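Local coordinates for protein laccase (PDB 3SQR) that oxidises phenolic substrates with its copper centres while reducing dioxygen to water, and probably takes part in lignin degradation and detoxification of lignin-derived products, at residues A[56-61]-A[159-164]. Numbering follows the deposited sequence.
Sequences TNWYDV and VTQYGT
Trp58 lies against Thr160, Gln161 and Tyr162 and is the centre of this contact. The edge of the Tyr162 ring points toward the face of the Trp58 six-membered ring, a T-shaped pair. The centroids are 5.6 Å apart and the planes meet at 68°. The closest atoms are at the hydroxyl end, with Tyr162 OH 3.9 Å from Trp58 CE3. Tyr162 CG sits between the backbone N and the carbonyl carbon (chi1 59°), which brings the ring and its hydroxyl to the indole. At the five-membered ring, the carbonyl O of Thr160 lies at the indole edge, near its plane, 3.3 Å from Trp58 CD1. Gln161 CG packs near the same atom. The Gln161 amide plane is turned only 11° from the indole plane, but CG makes the contact and the amide does not stack.

Polar atoms meet through water. One water accepts from Trp58 NE1 and from Gln161 NE2, 2.9 Å from each. A second accepts from Tyr162 OH and donates to Thr56 O. A third donates to Trp58 O and is 2.8 Å from Thr160 OG1. Gln161 is also fixed from outside, since OE1 accepts from Arg129 N and NE2 donates to Gly127 O.

Within 56-61, Asn57 OD1 accepts from Tyr59 N at 2.9 Å, an Asx turn. Tyr59 then lays CE2 over one face of the indole, and its OH hydrogen-bonds with Asp471 OD2 and Arg498 NE. Val293 and Pro294 of strand 293-300 also touch Trp58.

The contact joins the loop between strands 52-53 and 67-79 to the connection between strands 152-158 and 163-169 of the first cupredoxin-like domain. The Gln161 side chain is about 9 Å from those of the copper ligands His126 and His466. Ring packing holds the indole, while shared waters satisfy Trp58 NE1, Trp58 O and the Tyr162 hydroxyl in this largely buried contact.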
loop_
_atom_site.group_PDB
_atom_site.type_symbol
_atom_site.label_atom_id
_atom_site.label_comp_id
_atom_site.label_asym_id
_atom_site.label_seq_id
_atom_site.Cartn_x
_atom_site.Cartn_y
_atom_site.Cartn_z
ATOM N N THR A 56 16.855 1.197 -17.803
ATOM C CA THR A 56 17.771 1.425 -16.719
ATOM C C THR A 56 17.463 0.536 -15.527
ATOM O O THR A 56 16.295 0.422 -15.129
ATOM C CB THR A 56 17.758 2.894 -16.301
ATOM O OG1 THR A 56 18.067 3.709 -17.448
ATOM C CG2 THR A 56 18.743 3.161 -15.133
ATOM N N ASN A 57 18.489 -0.101 -14.954
ATOM C CA ASN A 57 18.275 -0.880 -13.758
ATOM C C ASN A 57 18.245 0.054 -12.561
ATOM O O ASN A 57 19.257 0.410 -12.016
ATOM C CB ASN A 57 19.329 -1.981 -13.573
ATOM C CG ASN A 57 19.001 -2.892 -12.391
ATOM O OD1 ASN A 57 18.437 -2.427 -11.432
ATOM N ND2 ASN A 57 19.405 -4.159 -12.427
ATOM N N TRP A 58 17.030 0.455 -12.150
ATOM C CA TRP A 58 16.871 1.389 -11.058
ATOM C C TRP A 58 17.193 0.853 -9.684
ATOM O O TRP A 58 17.261 1.631 -8.758
ATOM C CB TRP A 58 15.471 2.013 -11.064
ATOM C CG TRP A 58 14.410 1.022 -10.667
ATOM C CD1 TRP A 58 13.925 0.827 -9.420
ATOM C CD2 TRP A 58 13.682 0.138 -11.529
ATOM N NE1 TRP A 58 12.960 -0.147 -9.425
ATOM C CE2 TRP A 58 12.763 -0.563 -10.719
ATOM C CE3 TRP A 58 13.705 -0.120 -12.904
ATOM C CZ2 TRP A 58 11.910 -1.533 -11.225
ATOM C CZ3 TRP A 58 12.847 -1.087 -13.410
ATOM C CH2 TRP A 58 11.954 -1.772 -12.564
ATOM N N TYR A 59 17.405 -0.471 -9.564
ATOM C CA TYR A 59 17.911 -1.021 -8.334
ATOM C C TYR A 59 19.387 -0.674 -8.174
ATOM O O TYR A 59 19.875 -0.755 -7.045
ATOM C CB TYR A 59 17.738 -2.554 -8.248
ATOM C CG TYR A 59 16.291 -2.980 -8.385
ATOM C CD1 TYR A 59 15.443 -2.921 -7.305
ATOM C CD2 TYR A 59 15.779 -3.356 -9.635
ATOM C CE1 TYR A 59 14.087 -3.267 -7.425
ATOM C CE2 TYR A 59 14.478 -3.695 -9.784
ATOM C CZ TYR A 59 13.616 -3.646 -8.685
ATOM O OH TYR A 59 12.281 -3.970 -8.923
ATOM N N ASP A 60 20.074 -0.472 -9.293
ATOM C CA ASP A 60 21.509 -0.285 -9.303
ATOM C C ASP A 60 21.948 1.113 -9.645
ATOM O O ASP A 60 23.048 1.487 -9.272
ATOM C CB ASP A 60 22.143 -1.256 -10.308
ATOM C CG ASP A 60 21.979 -2.724 -9.912
ATOM O OD1 ASP A 60 21.668 -3.049 -8.728
ATOM O OD2 ASP A 60 22.173 -3.566 -10.821
ATOM N N VAL A 61 21.132 1.864 -10.405
ATOM C CA VAL A 61 21.489 3.172 -11.012
ATOM C C VAL A 61 20.395 4.170 -10.635
ATOM O O VAL A 61 19.228 3.801 -10.707
ATOM C CB VAL A 61 21.556 3.016 -12.556
ATOM C CG1 VAL A 61 21.722 4.351 -13.275
ATOM C CG2 VAL A 61 22.740 2.077 -12.935
ATOM N N VAL A 159 14.332 9.027 -3.804
ATOM C CA VAL A 159 13.490 8.092 -4.520
ATOM C C VAL A 159 14.313 7.497 -5.653
ATOM O O VAL A 159 14.787 8.192 -6.572
ATOM C CB VAL A 159 12.167 8.696 -5.024
ATOM C CG1 VAL A 159 11.195 8.902 -3.833
ATOM C CG2 VAL A 159 12.387 10.076 -5.803
ATOM N N THR A 160 14.574 6.212 -5.517
ATOM C CA THR A 160 15.438 5.501 -6.450
ATOM C C THR A 160 14.562 4.570 -7.314
ATOM O O THR A 160 14.991 3.562 -7.845
ATOM C CB THR A 160 16.474 4.689 -5.651
ATOM O OG1 THR A 160 15.794 3.715 -4.840
ATOM C CG2 THR A 160 17.243 5.612 -4.736
ATOM N N GLN A 161 13.279 4.924 -7.382
ATOM C CA GLN A 161 12.236 4.175 -8.040
ATOM C C GLN A 161 11.327 5.247 -8.678
ATOM O O GLN A 161 11.342 6.410 -8.270
ATOM C CB GLN A 161 11.379 3.368 -7.046
ATOM C CG GLN A 161 12.124 2.278 -6.373
ATOM C CD GLN A 161 11.453 1.895 -5.113
ATOM O OE1 GLN A 161 11.631 2.586 -4.060
ATOM N NE2 GLN A 161 10.698 0.813 -5.163
ATOM N N TYR A 162 10.530 4.804 -9.640
ATOM C CA TYR A 162 9.573 5.669 -10.322
ATOM C C TYR A 162 8.270 4.934 -10.530
ATOM O O TYR A 162 8.212 3.710 -10.674
ATOM C CB TYR A 162 10.162 6.275 -11.609
ATOM C CG TYR A 162 10.592 5.249 -12.599
ATOM C CD1 TYR A 162 9.690 4.754 -13.555
ATOM C CD2 TYR A 162 11.875 4.710 -12.552
ATOM C CE1 TYR A 162 10.089 3.747 -14.443
ATOM C CE2 TYR A 162 12.264 3.711 -13.403
ATOM C CZ TYR A 162 11.375 3.234 -14.361
ATOM O OH TYR A 162 11.737 2.274 -15.260
ATOM N N GLY A 163 7.213 5.721 -10.458
ATOM C CA GLY A 163 5.877 5.214 -10.677
ATOM C C GLY A 163 4.915 5.733 -9.612
ATOM O O GLY A 163 5.035 6.839 -9.110
ATOM N N THR A 164 3.918 4.923 -9.367
ATOM C CA THR A 164 2.815 5.242 -8.488
ATOM C C THR A 164 2.907 4.539 -7.164
ATOM O O THR A 164 2.953 3.310 -7.067
ATOM C CB THR A 164 1.501 4.765 -9.151
ATOM O OG1 THR A 164 1.375 5.389 -10.438
ATOM C CG2 THR A 164 0.305 5.098 -8.294
HETATM O O HOH W 1 14.259 2.095 -15.552
HETATM O O HOH W 2 16.125 1.249 -6.050
HETATM O O HOH W 3 10.650 -0.487 -7.700
HETATM O O HOH W 4 17.176 4.484 -9.216
#